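Local coordinates for glycosyl hydrolase family 2, TIM barrel domain protein (Parabacteroides merdae ATCC 43184, PDB 6DXU), which probably hydrolyses beta-glucuronides, removing terminal glucuronic acid as a family 2 glycoside hydrolase of the human gut microbiome, at residues 26-37 / 190-199. Sequence-based numbering, arbitrary orientation.
Sequences PAMNKIRLTNNW and LYRYLNLVYL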
ATOM      1  N   PRO D  26      -0.001 -31.216 -21.678  1.00 63.58           N
ATOM      2  CA  PRO D  26      -1.155 -32.106 -21.870  1.00 64.08           C
ATOM      3  C   PRO D  26      -1.091 -32.912 -23.168  1.00 67.48           C
ATOM      4  O   PRO D  26      -0.098 -33.604 -23.425  1.00 66.31           O
ATOM      5  CB  PRO D  26      -2.329 -31.121 -21.874  1.00 57.49           C
ATOM      6  CG  PRO D  26      -1.702 -29.802 -22.414  1.00 61.42           C
ATOM      7  CD  PRO D  26      -0.184 -29.985 -22.459  1.00 67.24           C
ATOM      8  N   ALA D  27      -2.143 -32.831 -23.995  1.00 71.61           N
ATOM      9  CA  ALA D  27      -2.239 -33.625 -25.219  1.00 70.37           C
ATOM     10  C   ALA D  27      -3.423 -33.204 -26.087  1.00 72.86           C
ATOM     11  O   ALA D  27      -3.359 -32.192 -26.792  1.00 69.63           O
ATOM     12  CB  ALA D  27      -2.357 -35.118 -24.884  1.00 63.55           C
ATOM     13  N   MET D  28      -4.502 -33.991 -26.050  1.00 77.03           N
ATOM     14  CA  MET D  28      -5.720 -33.727 -26.808  1.00 67.06           C
ATOM     15  C   MET D  28      -6.705 -32.828 -26.064  1.00 65.86           C
ATOM     16  O   MET D  28      -7.767 -32.509 -26.608  1.00 67.85           O
ATOM     17  CB  MET D  28      -6.405 -35.051 -27.167  1.00 70.24           C
ATOM     18  N   ASN D  29      -6.380 -32.424 -24.837  1.00 61.26           N
ATOM     19  CA  ASN D  29      -7.229 -31.584 -24.000  1.00 51.99           C
ATOM     20  C   ASN D  29      -6.856 -30.110 -24.096  1.00 46.59           C
ATOM     21  O   ASN D  29      -7.341 -29.293 -23.290  1.00 34.98           O
ATOM     22  CB  ASN D  29      -7.129 -32.052 -22.553  1.00 41.39           C
ATOM     23  CG  ASN D  29      -5.707 -32.358 -22.162  1.00 47.93           C
ATOM     24  OD1 ASN D  29      -4.934 -32.876 -22.969  1.00 54.34           O
ATOM     25  ND2 ASN D  29      -5.340 -32.015 -20.937  1.00 43.42           N
ATOM     26  N   LYS D  30      -5.995 -29.770 -25.056  1.00 42.03           N
ATOM     27  CA  LYS D  30      -5.423 -28.440 -25.226  1.00 39.13           C
ATOM     28  C   LYS D  30      -6.058 -27.795 -26.450  1.00 36.58           C
ATOM     29  O   LYS D  30      -5.924 -28.301 -27.569  1.00 33.59           O
ATOM     30  CB  LYS D  30      -3.912 -28.549 -25.403  1.00 40.98           C
ATOM     31  CG  LYS D  30      -3.141 -27.257 -25.342  1.00 33.07           C
ATOM     32  CD  LYS D  30      -1.691 -27.571 -25.008  1.00 40.44           C
ATOM     33  CE  LYS D  30      -0.874 -26.343 -24.671  1.00 43.60           C
ATOM     34  NZ  LYS D  30       0.213 -26.683 -23.685  1.00 53.02           N
ATOM     35  N   ILE D  31      -6.718 -26.668 -26.240  1.00 27.09           N
ATOM     36  CA  ILE D  31      -7.537 -26.034 -27.261  1.00 25.63           C
ATOM     37  C   ILE D  31      -7.009 -24.633 -27.503  1.00 25.75           C
ATOM     38  O   ILE D  31      -7.010 -23.803 -26.584  1.00 21.88           O
ATOM     39  CB  ILE D  31      -9.013 -26.011 -26.844  1.00 27.23           C
ATOM     40  CG1 ILE D  31      -9.477 -27.450 -26.601  1.00 32.79           C
ATOM     41  CG2 ILE D  31      -9.855 -25.306 -27.892  1.00 30.58           C
ATOM     42  CD1 ILE D  31     -10.717 -27.561 -25.751  1.00 39.62           C
ATOM     43  N   ARG D  32      -6.524 -24.377 -28.716  1.00 20.64           N
ATOM     44  CA  ARG D  32      -6.106 -23.026 -29.057  1.00 22.67           C
ATOM     45  C   ARG D  32      -7.336 -22.129 -29.162  1.00 21.68           C
ATOM     46  O   ARG D  32      -8.259 -22.417 -29.926  1.00 22.98           O
ATOM     47  CB  ARG D  32      -5.320 -23.029 -30.362  1.00 19.89           C
ATOM     48  CG  ARG D  32      -3.906 -23.513 -30.181  1.00 23.03           C
ATOM     49  CD  ARG D  32      -3.233 -23.783 -31.536  1.00 22.66           C
ATOM     50  NE  ARG D  32      -1.882 -24.282 -31.326  1.00 26.22           N
ATOM     51  CZ  ARG D  32      -1.063 -24.639 -32.312  1.00 29.65           C
ATOM     52  NH1 ARG D  32      -1.467 -24.546 -33.574  1.00 27.99           N
ATOM     53  NH2 ARG D  32       0.152 -25.087 -32.031  1.00 31.70           N
ATOM     54  N   LEU D  33      -7.357 -21.045 -28.394  1.00 20.16           N
ATOM     55  CA  LEU D  33      -8.465 -20.093 -28.445  1.00 20.22           C
ATOM     56  C   LEU D  33      -8.152 -19.070 -29.524  1.00 21.78           C
ATOM     57  O   LEU D  33      -7.492 -18.065 -29.280  1.00 21.65           O
ATOM     58  CB  LEU D  33      -8.665 -19.425 -27.087  1.00 19.25           C
ATOM     59  CG  LEU D  33      -8.996 -20.373 -25.948  1.00 18.97           C
ATOM     60  CD1 LEU D  33      -9.056 -19.577 -24.625  1.00 19.17           C
ATOM     61  CD2 LEU D  33     -10.342 -21.019 -26.239  1.00 18.84           C
ATOM     62  N   THR D  34      -8.608 -19.333 -30.742  1.00 21.26           N
ATOM     63  CA  THR D  34      -8.282 -18.434 -31.834  1.00 21.96           C
ATOM     64  C   THR D  34      -9.460 -17.617 -32.336  1.00 20.92           C
ATOM     65  O   THR D  34      -9.252 -16.489 -32.790  1.00 23.48           O
ATOM     66  CB  THR D  34      -7.671 -19.216 -33.004  1.00 27.23           C
ATOM     67  OG1 THR D  34      -8.616 -20.176 -33.470  1.00 23.63           O
ATOM     68  CG2 THR D  34      -6.380 -19.951 -32.539  1.00 25.54           C
ATOM     69  N   ASN D  35     -10.683 -18.124 -32.239  1.00 18.03           N
ATOM     70  CA  ASN D  35     -11.833 -17.481 -32.864  1.00 23.42           C
ATOM     71  C   ASN D  35     -12.691 -16.705 -31.861  1.00 21.30           C
ATOM     72  O   ASN D  35     -12.654 -16.944 -30.657  1.00 22.25           O
ATOM     73  CB  ASN D  35     -12.690 -18.530 -33.565  1.00 24.89           C
ATOM     74  CG  ASN D  35     -11.955 -19.192 -34.706  1.00 34.58           C
ATOM     75  OD1 ASN D  35     -11.413 -18.510 -35.574  1.00 35.09           O
ATOM     76  ND2 ASN D  35     -11.919 -20.512 -34.708  1.00 31.97           N
ATOM     77  N   ASN D  36     -13.478 -15.757 -32.387  1.00 21.15           N
ATOM     78  CA  ASN D  36     -14.521 -15.069 -31.605  1.00 24.08           C
ATOM     79  C   ASN D  36     -13.928 -14.180 -30.516  1.00 21.35           C
ATOM     80  O   ASN D  36     -14.427 -14.137 -29.388  1.00 21.61           O
ATOM     81  CB  ASN D  36     -15.514 -16.074 -31.011  1.00 24.25           C
ATOM     82  CG  ASN D  36     -16.165 -16.920 -32.096  1.00 34.50           C
ATOM     83  OD1 ASN D  36     -16.607 -16.393 -33.119  1.00 34.60           O
ATOM     84  ND2 ASN D  36     -16.174 -18.230 -31.909  1.00 30.21           N
ATOM     85  N   TRP D  37     -12.856 -13.470 -30.858  1.00 18.40           N
ATOM     86  CA  TRP D  37     -12.264 -12.467 -29.985  1.00 18.46           C
ATOM     87  C   TRP D  37     -12.534 -11.071 -30.526  1.00 20.76           C
ATOM     88  O   TRP D  37     -12.697 -10.881 -31.733  1.00 18.45           O
ATOM     89  CB  TRP D  37     -10.754 -12.675 -29.854  1.00 18.14           C
ATOM     90  CG  TRP D  37     -10.380 -13.856 -28.998  1.00 18.50           C
ATOM     91  CD1 TRP D  37     -10.201 -15.143 -29.410  1.00 20.77           C
ATOM     92  CD2 TRP D  37     -10.094 -13.838 -27.593  1.00 17.92           C
ATOM     93  NE1 TRP D  37      -9.848 -15.936 -28.345  1.00 21.37           N
ATOM     94  CE2 TRP D  37      -9.765 -15.159 -27.217  1.00 22.87           C
ATOM     95  CE3 TRP D  37     -10.100 -12.838 -26.615  1.00 17.77           C
ATOM     96  CZ2 TRP D  37      -9.433 -15.505 -25.905  1.00 18.74           C
ATOM     97  CZ3 TRP D  37      -9.772 -13.181 -25.306  1.00 19.50           C
ATOM     98  CH2 TRP D  37      -9.443 -14.499 -24.962  1.00 18.85           C
ATOM     99  N   LEU D 190      -1.789 -10.455 -27.378  1.00 18.18           N
ATOM    100  CA  LEU D 190      -1.851 -11.914 -27.251  1.00 19.58           C
ATOM    101  C   LEU D 190      -1.220 -12.542 -28.494  1.00 18.07           C
ATOM    102  O   LEU D 190      -1.872 -13.191 -29.320  1.00 17.29           O
ATOM    103  CB  LEU D 190      -3.297 -12.367 -27.053  1.00 17.52           C
ATOM    104  CG  LEU D 190      -3.929 -12.007 -25.694  1.00 18.45           C
ATOM    105  CD1 LEU D 190      -5.433 -12.361 -25.627  1.00 18.16           C
ATOM    106  CD2 LEU D 190      -3.182 -12.677 -24.546  1.00 16.96           C
ATOM    107  N   TYR D 191       0.092 -12.326 -28.625  1.00 16.24           N
ATOM    108  CA  TYR D 191       0.762 -12.608 -29.887  1.00 17.84           C
ATOM    109  C   TYR D 191       1.326 -14.025 -29.984  1.00 20.57           C
ATOM    110  O   TYR D 191       1.865 -14.385 -31.038  1.00 20.62           O
ATOM    111  CB  TYR D 191       1.866 -11.579 -30.158  1.00 19.53           C
ATOM    112  CG  TYR D 191       2.812 -11.240 -29.014  1.00 18.34           C
ATOM    113  CD1 TYR D 191       3.109  -9.909 -28.707  1.00 18.29           C
ATOM    114  CD2 TYR D 191       3.484 -12.234 -28.315  1.00 19.44           C
ATOM    115  CE1 TYR D 191       4.026  -9.588 -27.691  1.00 20.36           C
ATOM    116  CE2 TYR D 191       4.386 -11.932 -27.298  1.00 17.08           C
ATOM    117  CZ  TYR D 191       4.659 -10.610 -26.993  1.00 17.62           C
ATOM    118  OH  TYR D 191       5.559 -10.315 -25.989  1.00 17.22           O
ATOM    119  N   ARG D 192       1.204 -14.839 -28.937  1.00 17.33           N
ATOM    120  CA  ARG D 192       1.408 -16.276 -29.051  1.00 16.25           C
ATOM    121  C   ARG D 192       0.126 -16.951 -28.593  1.00 18.64           C
ATOM    122  O   ARG D 192      -0.686 -16.344 -27.896  1.00 15.47           O
ATOM    123  CB  ARG D 192       2.583 -16.783 -28.198  1.00 18.11           C
ATOM    124  CG  ARG D 192       3.941 -16.223 -28.589  1.00 16.74           C
ATOM    125  CD  ARG D 192       5.031 -16.971 -27.824  1.00 17.82           C
ATOM    126  NE  ARG D 192       6.308 -16.261 -27.887  1.00 19.24           N
ATOM    127  CZ  ARG D 192       7.217 -16.282 -26.923  1.00 16.96           C
ATOM    128  NH1 ARG D 192       6.985 -16.973 -25.812  1.00 17.73           N
ATOM    129  NH2 ARG D 192       8.349 -15.610 -27.071  1.00 16.81           N
ATOM    130  N   TYR D 193      -0.043 -18.209 -28.992  1.00 15.93           N
ATOM    131  CA  TYR D 193      -1.282 -18.928 -28.723  1.00 18.14           C
ATOM    132  C   TYR D 193      -1.661 -18.877 -27.256  1.00 19.78           C
ATOM    133  O   TYR D 193      -0.824 -19.047 -26.364  1.00 19.48           O
ATOM    134  CB  TYR D 193      -1.163 -20.393 -29.129  1.00 18.44           C
ATOM    135  CG  TYR D 193      -1.098 -20.600 -30.621  1.00 20.74           C
ATOM    136  CD1 TYR D 193      -2.152 -20.199 -31.446  1.00 20.87           C
ATOM    137  CD2 TYR D 193       0.021 -21.162 -31.210  1.00 20.56           C
ATOM    138  CE1 TYR D 193      -2.090 -20.379 -32.822  1.00 22.58           C
ATOM    139  CE2 TYR D 193       0.086 -21.353 -32.600  1.00 21.53           C
ATOM    140  CZ  TYR D 193      -0.968 -20.961 -33.387  1.00 20.03           C
ATOM    141  OH  TYR D 193      -0.908 -21.137 -34.759  1.00 21.30           O
ATOM    142  N   LEU D 194      -2.953 -18.708 -27.029  1.00 16.59           N
ATOM    143  CA  LEU D 194      -3.555 -18.835 -25.717  1.00 21.33           C
ATOM    144  C   LEU D 194      -4.368 -20.117 -25.744  1.00 18.00           C
ATOM    145  O   LEU D 194      -5.256 -20.267 -26.588  1.00 19.15           O
ATOM    146  CB  LEU D 194      -4.441 -17.622 -25.406  1.00 17.98           C
ATOM    147  CG  LEU D 194      -5.380 -17.734 -24.192  1.00 18.86           C
ATOM    148  CD1 LEU D 194      -4.588 -18.060 -22.918  1.00 18.62           C
ATOM    149  CD2 LEU D 194      -6.185 -16.440 -24.008  1.00 22.17           C
ATOM    150  N   ASN D 195      -4.082 -21.019 -24.817  1.00 18.93           N
ATOM    151  CA  ASN D 195      -4.673 -22.348 -24.825  1.00 19.59           C
ATOM    152  C   ASN D 195      -5.631 -22.488 -23.658  1.00 23.34           C
ATOM    153  O   ASN D 195      -5.322 -22.076 -22.531  1.00 21.33           O
ATOM    154  CB  ASN D 195      -3.606 -23.442 -24.715  1.00 20.46           C
ATOM    155  CG  ASN D 195      -2.495 -23.276 -25.732  1.00 26.57           C
ATOM    156  OD1 ASN D 195      -2.704 -23.519 -26.917  1.00 24.64           O
ATOM    157  ND2 ASN D 195      -1.310 -22.860 -25.276  1.00 26.50           N
ATOM    158  N   LEU D 196      -6.784 -23.081 -23.937  1.00 18.54           N
ATOM    159  CA  LEU D 196      -7.666 -23.560 -22.891  1.00 22.16           C
ATOM    160  C   LEU D 196      -7.275 -25.004 -22.625  1.00 22.03           C
ATOM    161  O   LEU D 196      -7.341 -25.841 -23.529  1.00 24.02           O
ATOM    162  CB  LEU D 196      -9.132 -23.459 -23.310  1.00 19.04           C
ATOM    163  CG  LEU D 196     -10.138 -23.961 -22.269  1.00 25.21           C
ATOM    164  CD1 LEU D 196     -10.093 -23.056 -21.065  1.00 33.28           C
ATOM    165  CD2 LEU D 196     -11.545 -23.985 -22.863  1.00 28.93           C
ATOM    166  N   VAL D 197      -6.884 -25.303 -21.390  1.00 20.38           N
ATOM    167  CA  VAL D 197      -6.369 -26.622 -21.051  1.00 19.75           C
ATOM    168  C   VAL D 197      -7.305 -27.225 -20.026  1.00 22.79           C
ATOM    169  O   VAL D 197      -7.423 -26.713 -18.908  1.00 22.52           O
ATOM    170  CB  VAL D 197      -4.935 -26.557 -20.502  1.00 20.55           C
ATOM    171  CG1 VAL D 197      -4.434 -27.964 -20.175  1.00 22.28           C
ATOM    172  CG2 VAL D 197      -4.015 -25.872 -21.510  1.00 22.67           C
ATOM    173  N   TYR D 198      -7.969 -28.308 -20.400  1.00 16.35           N
ATOM    174  CA  TYR D 198      -8.751 -29.078 -19.448  1.00 21.13           C
ATOM    175  C   TYR D 198      -7.863 -30.145 -18.826  1.00 20.73           C
ATOM    176  O   TYR D 198      -7.167 -30.876 -19.541  1.00 23.00           O
ATOM    177  CB  TYR D 198      -9.941 -29.738 -20.139  1.00 22.75           C
ATOM    178  CG  TYR D 198     -11.003 -28.802 -20.680  1.00 22.15           C
ATOM    179  CD1 TYR D 198     -11.281 -28.755 -22.046  1.00 22.58           C
ATOM    180  CD2 TYR D 198     -11.748 -27.988 -19.825  1.00 24.10           C
ATOM    181  CE1 TYR D 198     -12.271 -27.922 -22.545  1.00 26.48           C
ATOM    182  CE2 TYR D 198     -12.745 -27.147 -20.320  1.00 22.95           C
ATOM    183  CZ  TYR D 198     -12.997 -27.124 -21.684  1.00 21.21           C
ATOM    184  OH  TYR D 198     -13.989 -26.304 -22.184  1.00 23.09           O
ATOM    185  N   LEU D 199      -7.910 -30.254 -17.502  1.00 19.61           N
ATOM    186  CA  LEU D 199      -7.126 -31.230 -16.768  1.00 17.51           C
ATOM    187  C   LEU D 199      -8.041 -32.062 -15.888  1.00 21.28           C
ATOM    188  O   LEU D 199      -9.074 -31.567 -15.423  1.00 19.30           O
ATOM    189  CB  LEU D 199      -6.071 -30.546 -15.877  1.00 19.98           C
ATOM    190  CG  LEU D 199      -5.021 -29.724 -16.621  1.00 21.50           C
ATOM    191  CD1 LEU D 199      -4.240 -28.909 -15.596  1.00 21.28           C
ATOM    192  CD2 LEU D 199      -4.096 -30.651 -17.428  1.00 23.00           C
TER
HETATM  193  O   HOH W   1      -0.920 -24.485 -28.684  1.00 30.89           O
HETATM  194  O   HOH W   2      -4.605 -18.170 -29.273  1.00 20.16           O
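Ile31 and Leu196 form the hydrogen-bonded pair of a short antiparallel ladder, Ile31 N giving to Leu196 O and Leu196 N to Ile31 O (2.8 Å for the latter). The ladder is extended by Leu33 N to Leu194 O and by Tyr198 N to Asn29 O. At its far end the Asn29 side chain adds a rung of its own: with CG set between backbone N and carbonyl carbon (chi1 43°), ND2 meets Tyr198 O at 2.6 Å, with the acceptor in the amide plane.

On the face carrying Lys30, Arg32 and Asn195, charge and ring chemistry dominate. The Arg32 guanidinium lies flat on Tyr193, planes 5° apart, in a stacked cation-pi contact with CZ 3.9 Å from the ring centroid; Arg32 CD adds a CH-pi contact over the same ring. A water accepts from Arg32 NE and donates to Asn195 OD1 (2.7 Å), tying the two neighbouring side chains together. Glu345 takes a salt bridge from Arg32 NH2, and its backbone N donates to Tyr193 OH. A leucine in place of Tyr193 would probably cost the guanidinium its flat platform and leave the Glu345 amide without this acceptor. Lys30 passes CE 3.6 Å from Asn195 ND2 and reaches Asp111 in a salt bridge.

The side chains of Ile31, Leu196 and their neighbours make apolar contacts: Ile31 CD1 touches Tyr198 CE1 at 3.6 Å, on the ring whose hydroxyl is hydrogen-bonded to Asp100 N, Leu33 CD2 rests on Leu196 CB at 4.0 Å, and Leu194 CD2 meets the benzo part of the Trp37 indole.

Strand 30-32 thus edges a four-stranded antiparallel sheet of the sugar-binding domain, beside 194-199, which pairs in turn with 107-112. Leu33 and Leu194 reach across to strands 90-97 and 162-169 of the facing sheet, to which Trp37, at the start of strand 37-41, itself belongs; the two sheets form a beta sandwich.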